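Local coordinates for protein ornithine carbamoyltransferase (Gloeobacter violaceus, PDB 3GD5) that probably catalyses the reversible transfer of the carbamoyl group from carbamoyl phosphate to ornithine, giving citrulline and phosphate in arginine biosynthesis, at residues 62-65 against 66-70; 192-196 against 197-201; 261-264 against 265-269. All blocks are in the same frame, centred on the assembly; numbering follows the deposited sequence.

Contact 1. Residues 62-65 against 66-70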
loop_
_atom_site.group_PDB
_atom_site.type_symbol
_atom_site.label_atom_id
_atom_site.label_comp_id
_atom_site.label_asym_id
_atom_site.label_seq_id
_atom_site.Cartn_x
_atom_site.Cartn_y
_atom_site.Cartn_z
ATOM N N THR A 62 -5.461 22.470 11.221
ATOM C CA THR A 62 -6.751 22.589 11.866
ATOM C C THR A 62 -6.744 21.876 13.205
ATOM O O THR A 62 -7.225 22.415 14.198
ATOM C CB THR A 62 -7.865 22.000 10.997
ATOM O OG1 THR A 62 -7.852 22.646 9.719
ATOM C CG2 THR A 62 -9.226 22.221 11.658
ATOM N N ARG A 63 -6.178 20.673 13.241
ATOM C CA ARG A 63 -6.153 19.907 14.479
ATOM C C ARG A 63 -5.433 20.616 15.616
ATOM O O ARG A 63 -5.910 20.604 16.745
ATOM C CB ARG A 63 -5.542 18.518 14.250
ATOM C CG ARG A 63 -5.663 17.591 15.465
ATOM C CD ARG A 63 -5.530 16.115 15.066
ATOM N NE ARG A 63 -4.241 15.814 14.447
ATOM C CZ ARG A 63 -3.073 15.893 15.076
ATOM N NH1 ARG A 63 -3.023 16.263 16.349
ATOM N NH2 ARG A 63 -1.957 15.613 14.428
ATOM N N VAL A 64 -4.298 21.248 15.328
ATOM C CA VAL A 64 -3.562 21.952 16.376
ATOM C C VAL A 64 -4.300 23.203 16.863
ATOM O O VAL A 64 -4.410 23.436 18.071
ATOM C CB VAL A 64 -2.135 22.349 15.907
ATOM C CG1 VAL A 64 -2.218 23.196 14.654
ATOM C CG2 VAL A 64 -1.411 23.113 17.011
ATOM N N SER A 65 -4.818 24.004 15.940
ATOM C CA SER A 65 -5.535 25.215 16.335
ATOM C C SER A 65 -6.771 24.884 17.187
ATOM O O SER A 65 -7.058 25.572 18.164
ATOM C CB SER A 65 -5.937 26.040 15.098
ATOM O OG SER A 65 -6.774 25.307 14.219
ATOM N N PHE A 66 -7.496 23.832 16.826
ATOM C CA PHE A 66 -8.670 23.437 17.608
ATOM C C PHE A 66 -8.308 22.860 18.978
ATOM O O PHE A 66 -8.970 23.163 19.975
ATOM C CB PHE A 66 -9.491 22.393 16.855
ATOM C CG PHE A 66 -10.628 22.964 16.080
ATOM C CD1 PHE A 66 -11.730 23.503 16.737
ATOM C CD2 PHE A 66 -10.601 22.980 14.688
ATOM C CE1 PHE A 66 -12.786 24.049 16.021
ATOM C CE2 PHE A 66 -11.659 23.528 13.963
ATOM C CZ PHE A 66 -12.750 24.063 14.635
ATOM N N THR A 67 -7.266 22.029 19.016
ATOM C CA THR A 67 -6.833 21.377 20.247
ATOM C C THR A 67 -6.242 22.328 21.277
ATOM O O THR A 67 -6.518 22.194 22.470
ATOM C CB THR A 67 -5.814 20.213 19.957
ATOM O OG1 THR A 67 -5.271 19.718 21.195
ATOM C CG2 THR A 67 -4.668 20.702 19.106
ATOM N N VAL A 68 -5.424 23.283 20.837
ATOM C CA VAL A 68 -4.857 24.235 21.774
ATOM C C VAL A 68 -5.978 25.156 22.256
ATOM O O VAL A 68 -5.968 25.604 23.408
ATOM C CB VAL A 68 -3.727 25.074 21.128
ATOM C CG1 VAL A 68 -3.222 26.122 22.125
ATOM C CG2 VAL A 68 -2.565 24.155 20.720
ATOM N N ALA A 69 -6.952 25.425 21.387
ATOM C CA ALA A 69 -8.083 26.284 21.760
ATOM C C ALA A 69 -8.842 25.638 22.915
ATOM O O ALA A 69 -9.074 26.267 23.952
ATOM C CB ALA A 69 -9.019 26.493 20.566
ATOM N N MET A 70 -9.216 24.375 22.746
ATOM C CA MET A 70 -9.936 23.666 23.797
ATOM C C MET A 70 -9.078 23.546 25.063
ATOM O O MET A 70 -9.589 23.643 26.181
ATOM C CB MET A 70 -10.368 22.284 23.301
ATOM C CG MET A 70 -11.303 21.557 24.261
ATOM S SD MET A 70 -12.773 22.529 24.699
ATOM C CE MET A 70 -13.850 21.181 25.349
#

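Contact 2. Residues 192-196 against 197-201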
loop_
_atom_site.group_PDB
_atom_site.type_symbol
_atom_site.label_atom_id
_atom_site.label_comp_id
_atom_site.label_asym_id
_atom_site.label_seq_id
_atom_site.Cartn_x
_atom_site.Cartn_y
_atom_site.Cartn_z
ATOM N N PHE A 192 -14.161 28.603 -12.616
ATOM C CA PHE A 192 -13.894 28.376 -11.206
ATOM C C PHE A 192 -14.472 29.482 -10.350
ATOM O O PHE A 192 -13.823 29.956 -9.427
ATOM C CB PHE A 192 -12.384 28.270 -10.963
ATOM C CG PHE A 192 -11.717 27.171 -11.749
ATOM C CD1 PHE A 192 -11.599 27.260 -13.133
ATOM C CD2 PHE A 192 -11.235 26.033 -11.106
ATOM C CE1 PHE A 192 -11.016 26.235 -13.872
ATOM C CE2 PHE A 192 -10.647 24.998 -11.833
ATOM C CZ PHE A 192 -10.538 25.099 -13.224
ATOM N N THR A 193 -15.699 29.888 -10.657
ATOM C CA THR A 193 -16.356 30.949 -9.907
ATOM C C THR A 193 -17.028 30.382 -8.659
ATOM O O THR A 193 -17.247 29.172 -8.557
ATOM C CB THR A 193 -17.434 31.660 -10.770
ATOM O OG1 THR A 193 -18.476 30.732 -11.102
ATOM C CG2 THR A 193 -16.819 32.197 -12.054
ATOM N N PRO A 194 -17.352 31.254 -7.685
ATOM C CA PRO A 194 -18.007 30.852 -6.439
ATOM C C PRO A 194 -19.374 30.278 -6.773
ATOM O O PRO A 194 -19.933 30.577 -7.825
ATOM C CB PRO A 194 -18.153 32.167 -5.675
ATOM C CG PRO A 194 -17.066 33.025 -6.228
ATOM C CD PRO A 194 -17.093 32.705 -7.691
ATOM N N ASP A 195 -19.909 29.462 -5.875
ATOM C CA ASP A 195 -21.228 28.870 -6.058
ATOM C C ASP A 195 -22.249 30.012 -6.177
ATOM O O ASP A 195 -22.451 30.776 -5.229
ATOM C CB ASP A 195 -21.545 27.984 -4.854
ATOM C CG ASP A 195 -22.987 27.527 -4.820
ATOM O OD1 ASP A 195 -23.755 27.861 -5.750
ATOM O OD2 ASP A 195 -23.351 26.827 -3.845
ATOM N N PRO A 196 -22.903 30.144 -7.346
ATOM C CA PRO A 196 -23.895 31.208 -7.561
ATOM C C PRO A 196 -24.916 31.374 -6.441
ATOM O O PRO A 196 -25.419 32.479 -6.211
ATOM C CB PRO A 196 -24.539 30.828 -8.903
ATOM C CG PRO A 196 -24.262 29.352 -9.034
ATOM C CD PRO A 196 -22.857 29.235 -8.502
ATOM N N ALA A 197 -25.211 30.287 -5.736
ATOM C CA ALA A 197 -26.168 30.344 -4.644
ATOM C C ALA A 197 -25.599 31.119 -3.460
ATOM O O ALA A 197 -26.327 31.849 -2.788
ATOM C CB ALA A 197 -26.564 28.941 -4.213
ATOM N N VAL A 198 -24.303 30.979 -3.195
ATOM C CA VAL A 198 -23.725 31.714 -2.070
ATOM C C VAL A 198 -23.512 33.185 -2.442
ATOM O O VAL A 198 -23.643 34.070 -1.599
ATOM C CB VAL A 198 -22.386 31.091 -1.585
ATOM C CG1 VAL A 198 -22.553 29.578 -1.420
ATOM C CG2 VAL A 198 -21.269 31.419 -2.546
ATOM N N SER A 199 -23.194 33.439 -3.707
ATOM C CA SER A 199 -23.003 34.806 -4.177
ATOM C C SER A 199 -24.326 35.543 -4.048
ATOM O O SER A 199 -24.365 36.696 -3.624
ATOM C CB SER A 199 -22.560 34.819 -5.643
ATOM O OG SER A 199 -21.217 34.389 -5.775
ATOM N N ALA A 200 -25.408 34.863 -4.415
ATOM C CA ALA A 200 -26.746 35.437 -4.337
ATOM C C ALA A 200 -27.103 35.729 -2.882
ATOM O O ALA A 200 -27.606 36.808 -2.559
ATOM C CB ALA A 200 -27.761 34.475 -4.937
ATOM N N ARG A 201 -26.842 34.757 -2.011
ATOM C CA ARG A 201 -27.127 34.888 -0.589
ATOM C C ARG A 201 -26.237 35.941 0.059
ATOM O O ARG A 201 -26.622 36.565 1.043
ATOM C CB ARG A 201 -26.934 33.537 0.109
ATOM C CG ARG A 201 -26.931 33.598 1.633
ATOM C CD ARG A 201 -28.185 34.259 2.186
ATOM N NE ARG A 201 -28.152 34.351 3.644
ATOM C CZ ARG A 201 -28.987 35.095 4.361
ATOM N NH1 ARG A 201 -28.891 35.124 5.681
ATOM N NH2 ARG A 201 -29.911 35.827 3.753
#

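Contact 3. Residues 261-264 against 265-269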
loop_
_atom_site.group_PDB
_atom_site.type_symbol
_atom_site.label_atom_id
_atom_site.label_comp_id
_atom_site.label_asym_id
_atom_site.label_seq_id
_atom_site.Cartn_x
_atom_site.Cartn_y
_atom_site.Cartn_z
ATOM N N ASN A 261 0.092 47.037 -5.906
ATOM C CA ASN A 261 0.168 48.432 -6.289
ATOM C C ASN A 261 -1.178 49.003 -6.730
ATOM O O ASN A 261 -1.378 50.221 -6.706
ATOM C CB ASN A 261 1.201 48.600 -7.399
ATOM C CG ASN A 261 1.724 50.010 -7.482
ATOM O OD1 ASN A 261 2.290 50.530 -6.514
ATOM N ND2 ASN A 261 1.538 50.648 -8.636
ATOM N N CYS A 262 -2.099 48.122 -7.116
ATOM C CA CYS A 262 -3.423 48.534 -7.575
ATOM C C CYS A 262 -4.437 48.689 -6.449
ATOM O O CYS A 262 -5.553 49.145 -6.678
ATOM C CB CYS A 262 -3.966 47.518 -8.580
ATOM S SG CYS A 262 -2.876 47.190 -9.976
ATOM N N ALA A 263 -4.054 48.306 -5.238
ATOM C CA ALA A 263 -4.955 48.387 -4.098
ATOM C C ALA A 263 -4.672 49.618 -3.242
ATOM O O ALA A 263 -3.801 50.425 -3.571
ATOM C CB ALA A 263 -4.826 47.124 -3.255
ATOM N N ALA A 264 -5.413 49.760 -2.146
ATOM C CA ALA A 264 -5.219 50.887 -1.241
ATOM C C ALA A 264 -3.771 50.879 -0.768
ATOM O O ALA A 264 -3.070 49.877 -0.912
ATOM C CB ALA A 264 -6.160 50.779 -0.054
ATOM N N ALA A 265 -3.329 51.997 -0.201
ATOM C CA ALA A 265 -1.955 52.128 0.277
ATOM C C ALA A 265 -1.709 51.345 1.556
ATOM O O ALA A 265 -0.608 50.854 1.788
ATOM C CB ALA A 265 -1.617 53.598 0.499
ATOM N N GLU A 266 -2.735 51.234 2.393
ATOM C CA GLU A 266 -2.606 50.504 3.650
ATOM C C GLU A 266 -3.098 49.072 3.455
ATOM O O GLU A 266 -3.523 48.421 4.405
ATOM C CB GLU A 266 -3.435 51.179 4.750
ATOM C CG GLU A 266 -3.837 52.618 4.448
ATOM C CD GLU A 266 -4.892 52.720 3.351
ATOM O OE1 GLU A 266 -6.012 52.191 3.551
ATOM O OE2 GLU A 266 -4.603 53.324 2.293
ATOM N N ALA A 267 -3.036 48.587 2.220
ATOM C CA ALA A 267 -3.494 47.241 1.908
ATOM C C ALA A 267 -2.734 46.146 2.646
ATOM O O ALA A 267 -1.506 46.185 2.782
ATOM C CB ALA A 267 -3.422 46.996 0.405
ATOM N N ILE A 268 -3.496 45.162 3.108
ATOM C CA ILE A 268 -2.974 44.012 3.829
ATOM C C ILE A 268 -3.149 42.774 2.945
ATOM O O ILE A 268 -4.066 42.723 2.120
ATOM C CB ILE A 268 -3.735 43.841 5.177
ATOM C CG1 ILE A 268 -2.897 44.429 6.313
ATOM C CG2 ILE A 268 -4.078 42.391 5.436
ATOM C CD1 ILE A 268 -2.611 45.898 6.158
ATOM N N VAL A 269 -2.255 41.797 3.102
ATOM C CA VAL A 269 -2.322 40.560 2.324
ATOM C C VAL A 269 -2.592 39.358 3.229
ATOM O O VAL A 269 -1.840 39.099 4.171
ATOM C CB VAL A 269 -1.008 40.295 1.548
ATOM C CG1 VAL A 269 -1.101 38.968 0.805
ATOM C CG2 VAL A 269 -0.745 41.424 0.562
#

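Contact 1. Residues 62-65 against 66-70
Thr62 and Phe66 meet one turn apart on helix 60-72, the helix that links parallel strands 50-55 and 76-79 in a beta-alpha-beta unit of the carbamoyl phosphate-binding domain. The Phe66 side chain leaves the backbone close to the preceding turn, its CB 3.5 Å from Thr62 O. Beyond CB the ring runs beside the threonine side chain, both pointing the same way. CD2 lies 3.4 Å from Thr62 CG2 and CE2 3.6 Å from the same methyl, which therefore abuts the ring at its edge, in plane. With CG2 anti to the backbone N of Thr62 (OG1 at chi1 -56°), the methyl is turned toward the ring edge, while OG1 bonds Ser59 OG. Thr62 belongs, by similarity, to the carbamoyl phosphate site, and Phe66 also packs on Gln304 of helix 293-312 and on Ala131. Were Phe66 shortened to an alanine, the Thr62 methyl would probably lose its aromatic neighbour and a gap would be likely to open toward Ala131 and helix 293-312. On another side of the helix, Val64 and Val68 run alongside each other, packing on Tyr103 and Ile78, respectively, of a second subunit; their CG2 methyls are 4.0 Å apart. The backbone beneath them is held by Val68 N donating to Val64 O at 2.9 Å, with an N-H...O angle of 169°.

Contact 2. Residues 192-196 against 197-201
The N-terminus of helix 196-209, in the ornithine-binding domain, is capped by Asp195. Its OD1 accepts from Ala197 N at 2.8 Å, in a fairly straight bond with an N-H...O angle of 160°. The donor comes from well above the carboxylate plane. Because CG stands anti to the backbone N of Asp195 (chi1 169°), the carboxylate folds over the first turn, where the helix's amide ends would be expected to stabilise its negative charge. Two apolar groups of the same turn lie beside it: OD1 is 3.4 Å from Ala197 CB, and OD2 approaches Val198 CG1 at 3.8 Å as the aspartate and valine side chains cross at about a right angle.

The main chain of Asp195 adds a second grip. Its O accepts from both Val198 N, at 2.8 Å, and Ser199 N, at 3.2 Å; the first donor stands above the carbonyl plane, whereas the second lies in it. The next carbonyl continues the ladder, with Ala200 N bonded to Pro196 O. Pro196 itself occupies the first helical position, where its lack of an N-H costs no helical hydrogen bond.

Pro194, just before the cap, brings CB to 3.8 Å from Ser199 OG and, more distantly, toward Val198 CG2. Pro194 and Val198 also pack on Leu174 of helix 168-180, and Pro194 reaches Ile215 of strand 213-216, so the start of the helix is seated against its neighbours. His171 NE2 of helix 168-180 accepts from Asp195 N, so the capping residue is also held to that helix. An aspartate N-cap followed by proline at the first helical position is a classic helix start, here on the helix between parallel strands 183-187 and 213-216 of a Rossmann-like domain.

Contact 3. Residues 261-264 against 265-269
Ala263 and Ala267 bring their methyl groups together across a tight turn in the loop between helix 257-261 and strand 268-271, with the two CB atoms 3.9 Å apart. This small apolar contact spans the mouth of the turn.

At Ala264 the chain begins its reversal. The carbonyl O of this residue accepts a weak hydrogen bond from Ala267 N, 3.4 Å long and with an N-H...O angle of 143°. The same O lies 3.2 Å from Ala267 CB, placing the methyl beside the bond that closes the turn. Ala264 CB has a different neighbour: the carboxylate of Glu266, whose OE2 lies 3.8 Å from it and OE1 3.9 Å. With its chain bent at chi2 (71°), the glutamate reaches back over this methyl, although its CB sets out away from residues 261-264. The approach is a van der Waals one. His227 touches both Ala264 and Glu266 from a neighbouring loop.

Arg290 bonds the carbonyl oxygens of Ala265, at the first corner, and Ala267, through NH2 and NH1, respectively, tying the turn, whose two corner residues are exposed, to the loop that carries Arg290. The arrangement is a type I beta turn, with Ala265 and Glu266 at its corners, leading the chain into strand 268-271 at one edge of the domain's parallel sheet.

How the contacts relate
Contact 1 is buried, contact 2 partly so, and contact 3 lies at the surface. The first belongs to the carbamoyl phosphate-binding domain; the other two share the ornithine-binding domain, yet their centres are 25 Å apart and they involve different elements of it. Each is local, but the chemistry changes with position: contact 1 combines regular helix bonds with apolar and aromatic packing next to the probable carbamoyl phosphate site and at a subunit interface, contact 2 uses a charged side chain to begin a helix, and contact 3 depends on a weak turn bond and small methyls. Only contact 1 contains a residue, Thr62, that probably binds carbamoyl phosphate.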